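Local structure of putative isohexenylglutaconyl-CoA hydratase (Pseudomonas aeruginosa, 4ZU2) at residues 48-53 against 101-106; 126-131 against 195-200. The protein probably hydrates isohexenylglutaconyl-CoA during the breakdown of acyclic terpenes such as citronellate, acting as a member of the crotonase family. All blocks are in the same frame, centred on the assembly; numbering follows the deposited sequence.

Contact 1: 48-53 against 101-106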
loop_
_atom_site.group_PDB
_atom_site.type_symbol
_atom_site.label_atom_id
_atom_site.label_comp_id
_atom_site.label_asym_id
_atom_site.label_seq_id
_atom_site.Cartn_x
_atom_site.Cartn_y
_atom_site.Cartn_z
ATOM N N ASP A 48 -3.917 3.055 29.312
ATOM C CA ASP A 48 -3.698 4.426 29.812
ATOM C C ASP A 48 -2.434 4.572 30.651
ATOM O O ASP A 48 -2.189 5.632 31.199
ATOM C CB ASP A 48 -4.889 4.944 30.635
ATOM C CG ASP A 48 -6.168 5.038 29.830
ATOM O OD1 ASP A 48 -6.126 4.890 28.587
ATOM O OD2 ASP A 48 -7.225 5.285 30.454
ATOM N N ASP A 49 -1.624 3.525 30.731
ATOM C CA ASP A 49 -0.415 3.578 31.536
ATOM C C ASP A 49 0.846 3.822 30.731
ATOM O O ASP A 49 1.353 2.905 30.063
ATOM C CB ASP A 49 -0.245 2.278 32.306
ATOM C CG ASP A 49 0.817 2.384 33.354
ATOM O OD1 ASP A 49 2.008 2.227 33.022
ATOM O OD2 ASP A 49 0.458 2.677 34.499
ATOM N N ARG A 50 1.392 5.034 30.849
ATOM C CA ARG A 50 2.534 5.463 30.031
ATOM C C ARG A 50 3.869 5.012 30.608
ATOM O O ARG A 50 4.917 5.213 29.991
ATOM C CB ARG A 50 2.550 6.983 29.859
ATOM C CG ARG A 50 1.389 7.555 29.036
ATOM C CD ARG A 50 1.390 7.139 27.552
ATOM N NE ARG A 50 0.018 7.103 27.052
ATOM C CZ ARG A 50 -0.756 6.026 27.033
ATOM N NH1 ARG A 50 -0.295 4.842 27.444
ATOM N NH2 ARG A 50 -2.005 6.135 26.594
ATOM N N SER A 51 3.837 4.403 31.793
ATOM C CA SER A 51 5.003 3.693 32.265
ATOM C C SER A 51 5.217 2.428 31.403
ATOM O O SER A 51 6.345 1.969 31.243
ATOM C CB SER A 51 4.895 3.397 33.771
ATOM O OG SER A 51 4.348 2.119 34.034
ATOM N N VAL A 52 4.153 1.889 30.802
ATOM C CA VAL A 52 4.279 0.729 29.896
ATOM C C VAL A 52 4.420 1.217 28.452
ATOM O O VAL A 52 3.456 1.679 27.859
ATOM C CB VAL A 52 3.054 -0.195 30.035
ATOM C CG1 VAL A 52 3.227 -1.445 29.187
ATOM C CG2 VAL A 52 2.830 -0.582 31.500
ATOM N N ARG A 53 5.629 1.142 27.906
ATOM C CA ARG A 53 6.002 1.857 26.672
ATOM C C ARG A 53 6.096 0.877 25.505
ATOM O O ARG A 53 6.072 1.282 24.346
ATOM C CB ARG A 53 7.383 2.506 26.837
ATOM C CG ARG A 53 7.512 3.514 27.972
ATOM C CD ARG A 53 8.981 3.871 28.254
ATOM N NE ARG A 53 9.629 4.556 27.131
ATOM C CZ ARG A 53 10.906 4.952 27.110
ATOM N NH1 ARG A 53 11.736 4.735 28.143
ATOM N NH2 ARG A 53 11.368 5.566 26.037
ATOM N N ALA A 101 -3.329 0.018 20.348
ATOM C CA ALA A 101 -2.611 0.194 21.617
ATOM C C ALA A 101 -1.617 1.378 21.600
ATOM O O ALA A 101 -0.818 1.476 20.678
ATOM C CB ALA A 101 -1.844 -1.099 21.991
ATOM N N PRO A 102 -1.649 2.248 22.642
ATOM C CA PRO A 102 -0.737 3.403 22.780
ATOM C C PRO A 102 0.759 3.044 22.808
ATOM O O PRO A 102 1.614 3.824 22.344
ATOM C CB PRO A 102 -1.170 4.023 24.114
ATOM C CG PRO A 102 -2.656 3.652 24.213
ATOM C CD PRO A 102 -2.732 2.289 23.660
ATOM N N GLN A 103 1.033 1.855 23.328
ATOM C CA GLN A 103 2.351 1.221 23.317
ATOM C C GLN A 103 2.828 0.826 21.938
ATOM O O GLN A 103 2.011 0.519 21.054
ATOM C CB GLN A 103 2.272 -0.120 24.098
ATOM C CG GLN A 103 2.075 -0.019 25.600
ATOM C CD GLN A 103 0.650 0.214 26.014
ATOM O OE1 GLN A 103 -0.296 -0.139 25.299
ATOM N NE2 GLN A 103 0.482 0.817 27.194
ATOM N N LEU A 104 4.154 0.748 21.794
ATOM C CA LEU A 104 4.776 -0.024 20.714
ATOM C C LEU A 104 4.518 -1.545 20.963
ATOM O O LEU A 104 4.752 -2.051 22.053
ATOM C CB LEU A 104 6.280 0.242 20.657
ATOM C CG LEU A 104 7.023 -0.253 19.418
ATOM C CD1 LEU A 104 6.865 0.690 18.243
ATOM C CD2 LEU A 104 8.535 -0.486 19.701
ATOM N N LEU A 105 4.012 -2.242 19.947
ATOM C CA LEU A 105 3.682 -3.646 20.039
ATOM C C LEU A 105 4.648 -4.349 19.122
ATOM O O LEU A 105 4.633 -4.123 17.909
ATOM C CB LEU A 105 2.255 -3.907 19.588
ATOM C CG LEU A 105 1.846 -5.390 19.489
ATOM C CD1 LEU A 105 1.981 -6.160 20.827
ATOM C CD2 LEU A 105 0.425 -5.535 18.994
ATOM N N VAL A 106 5.518 -5.159 19.708
ATOM C CA VAL A 106 6.486 -5.916 18.922
ATOM C C VAL A 106 6.052 -7.379 18.886
ATOM O O VAL A 106 5.808 -7.962 19.931
ATOM C CB VAL A 106 7.917 -5.810 19.512
ATOM C CG1 VAL A 106 8.946 -6.498 18.586
ATOM C CG2 VAL A 106 8.266 -4.360 19.752
#
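The guanidinium of Arg50 lies over Pro102: the proline CB sits beneath one face, 3.4 Å from NH2, while Asp48 O lies above the opposite face, displaced toward the rim. At the edge, close to the guanidinium plane, is Gln103 NE2, 4.1 Å from Arg50 NH1, with the amide and guanidinium planes turned 76° to each other. The compact proline ring suits a flat, charged neighbour because it offers only carbon to that face. The N-H groups find their partners at the rim, NH1 donating to Arg47 O at the end of helix 33-47.

Gln103 makes the side-chain half of the polar join. With CG anti to the carbonyl carbon (chi1 -69°) and a bend at chi2, its chain turns toward the loop, and NE2 donates to Val52 O over 3.2 Å with that acceptor nearly in the amide plane. The amide also gives a hydrogen to Val46 O, so its nitrogen bridges helix 33-47 and the loop after it, and the two bonds fix its rotation. A valine at position 52 lays CG1 against this chain, 4.0 Å from Gln103 CG. Val52 closes the type I turn that starts at Asp49, and its carbonyl leaves the turn facing Gln103; Ser51 OG donates to Asp49 OD1 over 2.6 Å within the turn.

Next along the chain, Leu104 N donates to Arg53 O over 3.2 Å. From here Leu104 and Val106 pair with Leu55, so the contact marks where neighbouring parallel strands 54-59 and 104-109 begin, the two strands of a beta-alpha-beta crossover in the crotonase fold.

Contact 2: 126-131 against 195-200; sequences VAIAAA and QRLEET
Strand 126-130 and helix segment 195-200 run almost antiparallel, Val126 facing Thr200 and Ile128 facing Leu197, their axes 9.6 Å apart at closest approach and inclined at 169°. No hydrogen bond spans the gap; side chains of Val126 and Ile128, which both point toward the helix, fill it.

Ile128 does most of the work. Its CG1 comes within 3.8 Å of Arg196 CG, and its CG2 lies near the same methylene, so the branched side chain straddles the inner part of the arginine. Further out, CD1 rests on the helix backbone, 3.9 Å from Leu197 CA, and meets Leu197 CD1 at 4.3 Å. Isoleucine suits this place because it is broad at CB, as a strand tolerates well, yet long enough to reach the helix. Arg196 suits its own: CG, anti to the backbone N (chi1 -179°), lies over the isoleucine, while the bends at chi2 and chi3 carry the charged group past it, toward a long, weak ion pair with Glu187.

This is the layering of the crotonase fold: helix 190-205 follows strand 185-187, the outermost of the sheet within this chain, turns back and covers one face of the sheet. Phe185 of that strand touches both Ile128 and Arg196.

One turn along the helix, Val126 CG1 and Thr200 CG2 meet tip to tip at 4.1 Å. Threonine can be buried here because its hydroxyl is satisfied within the helix: OG1 donates to Arg196 O over 3.0 Å, while Thr200 N reaches that oxygen from the opposite face of the carbonyl plane. The threonine methyl is left for Val126, which also packs on Arg164 of the second subunit.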
loop_
_atom_site.group_PDB
_atom_site.type_symbol
_atom_site.label_atom_id
_atom_site.label_comp_id
_atom_site.label_asym_id
_atom_site.label_seq_id
_atom_site.Cartn_x
_atom_site.Cartn_y
_atom_site.Cartn_z
ATOM N N VAL A 126 5.984 -3.546 15.087
ATOM C CA VAL A 126 7.187 -4.223 14.638
ATOM C C VAL A 126 7.039 -5.761 14.789
ATOM O O VAL A 126 6.758 -6.293 15.870
ATOM C CB VAL A 126 8.444 -3.688 15.410
ATOM C CG1 VAL A 126 9.764 -4.228 14.801
ATOM C CG2 VAL A 126 8.462 -2.182 15.392
ATOM N N ALA A 127 7.166 -6.453 13.671
ATOM C CA ALA A 127 7.197 -7.924 13.628
ATOM C C ALA A 127 8.596 -8.419 13.209
ATOM O O ALA A 127 9.172 -7.971 12.187
ATOM C CB ALA A 127 6.203 -8.421 12.671
ATOM N N ILE A 128 9.138 -9.312 14.026
ATOM C CA ILE A 128 10.419 -9.965 13.779
ATOM C C ILE A 128 10.138 -11.477 13.666
ATOM O O ILE A 128 9.692 -12.085 14.623
ATOM C CB ILE A 128 11.388 -9.701 14.958
ATOM C CG1 ILE A 128 11.625 -8.189 15.169
ATOM C CG2 ILE A 128 12.718 -10.408 14.735
ATOM C CD1 ILE A 128 11.871 -7.777 16.598
ATOM N N ALA A 129 10.393 -12.083 12.509
ATOM C CA ALA A 129 10.069 -13.503 12.313
ATOM C C ALA A 129 11.316 -14.359 12.193
ATOM O O ALA A 129 12.377 -13.892 11.741
ATOM C CB ALA A 129 9.226 -13.688 11.088
ATOM N N ALA A 130 11.173 -15.614 12.614
ATOM C CA ALA A 130 12.149 -16.664 12.337
ATOM C C ALA A 130 12.004 -17.075 10.869
ATOM O O ALA A 130 10.891 -17.245 10.393
ATOM C CB ALA A 130 11.857 -17.830 13.222
ATOM N N ALA A 131 13.108 -17.232 10.143
ATOM C CA ALA A 131 13.047 -17.613 8.730
ATOM C C ALA A 131 12.245 -18.866 8.475
ATOM O O ALA A 131 11.707 -19.031 7.385
ATOM C CB ALA A 131 14.470 -17.821 8.165
ATOM N N GLN A 195 18.483 -10.446 19.284
ATOM C CA GLN A 195 19.335 -9.276 19.252
ATOM C C GLN A 195 18.526 -8.223 18.584
ATOM O O GLN A 195 18.443 -7.121 19.083
ATOM C CB GLN A 195 20.693 -9.497 18.546
ATOM C CG GLN A 195 20.704 -9.783 17.038
ATOM C CD GLN A 195 20.760 -8.536 16.098
ATOM O OE1 GLN A 195 21.243 -7.468 16.479
ATOM N NE2 GLN A 195 20.284 -8.699 14.855
ATOM N N ARG A 196 17.873 -8.592 17.491
ATOM C CA ARG A 196 16.966 -7.682 16.806
ATOM C C ARG A 196 15.921 -7.133 17.751
ATOM O O ARG A 196 15.572 -5.965 17.671
ATOM C CB ARG A 196 16.273 -8.350 15.634
ATOM C CG ARG A 196 15.352 -7.400 14.895
ATOM C CD ARG A 196 16.164 -6.337 14.175
ATOM N NE ARG A 196 16.983 -6.942 13.134
ATOM C CZ ARG A 196 17.881 -6.287 12.394
ATOM N NH1 ARG A 196 18.098 -4.976 12.569
ATOM N NH2 ARG A 196 18.555 -6.942 11.453
ATOM N N LEU A 197 15.415 -7.974 18.632
ATOM C CA LEU A 197 14.365 -7.537 19.540
ATOM C C LEU A 197 14.897 -6.474 20.470
ATOM O O LEU A 197 14.289 -5.417 20.628
ATOM C CB LEU A 197 13.809 -8.684 20.368
ATOM C CG LEU A 197 12.805 -8.295 21.468
ATOM C CD1 LEU A 197 11.600 -7.597 20.873
ATOM C CD2 LEU A 197 12.337 -9.525 22.263
ATOM N N GLU A 198 16.012 -6.778 21.127
ATOM C CA GLU A 198 16.606 -5.827 22.040
ATOM C C GLU A 198 17.117 -4.568 21.282
ATOM O O GLU A 198 17.189 -3.487 21.856
ATOM C CB GLU A 198 17.715 -6.495 22.866
ATOM C CG GLU A 198 18.467 -5.512 23.760
ATOM C CD GLU A 198 17.537 -4.633 24.613
ATOM O OE1 GLU A 198 16.705 -5.209 25.366
ATOM O OE2 GLU A 198 17.644 -3.367 24.525
ATOM N N GLU A 199 17.496 -4.702 20.014
ATOM C CA GLU A 199 17.888 -3.522 19.253
ATOM C C GLU A 199 16.671 -2.590 19.130
ATOM O O GLU A 199 16.722 -1.422 19.533
ATOM C CB GLU A 199 18.410 -3.907 17.890
ATOM C CG GLU A 199 18.831 -2.721 17.067
ATOM C CD GLU A 199 19.802 -1.794 17.798
ATOM O OE1 GLU A 199 20.625 -2.304 18.609
ATOM O OE2 GLU A 199 19.742 -0.559 17.550
ATOM N N THR A 200 15.569 -3.157 18.630
ATOM C CA THR A 200 14.285 -2.467 18.476
ATOM C C THR A 200 13.905 -1.785 19.778
ATOM O O THR A 200 13.535 -0.626 19.800
ATOM C CB THR A 200 13.185 -3.456 18.121
ATOM O OG1 THR A 200 13.460 -4.049 16.841
ATOM C CG2 THR A 200 11.796 -2.787 18.101
#

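Overall arrangement
Both contacts reach the same sheet, in which strands 104-109 and 126-130 are neighbours, and their centres lie about 18 Å apart. Contact 1 is partly buried and sits where strands begin, so carbonyls at the end of helix 33-47 and in the loop after it are available, and its chemistry is largely polar. Contact 2 is buried against a face of the sheet and relies on aliphatic packing with no hydrogen bond across it. They meet directly: Leu105 O and Val126 N are probably hydrogen-bonded across the strands, and Val106 CG1 fits beside Ile128 CD1 and Leu197 CD1, extending the apolar layer of contact 2 into the strand of contact 1.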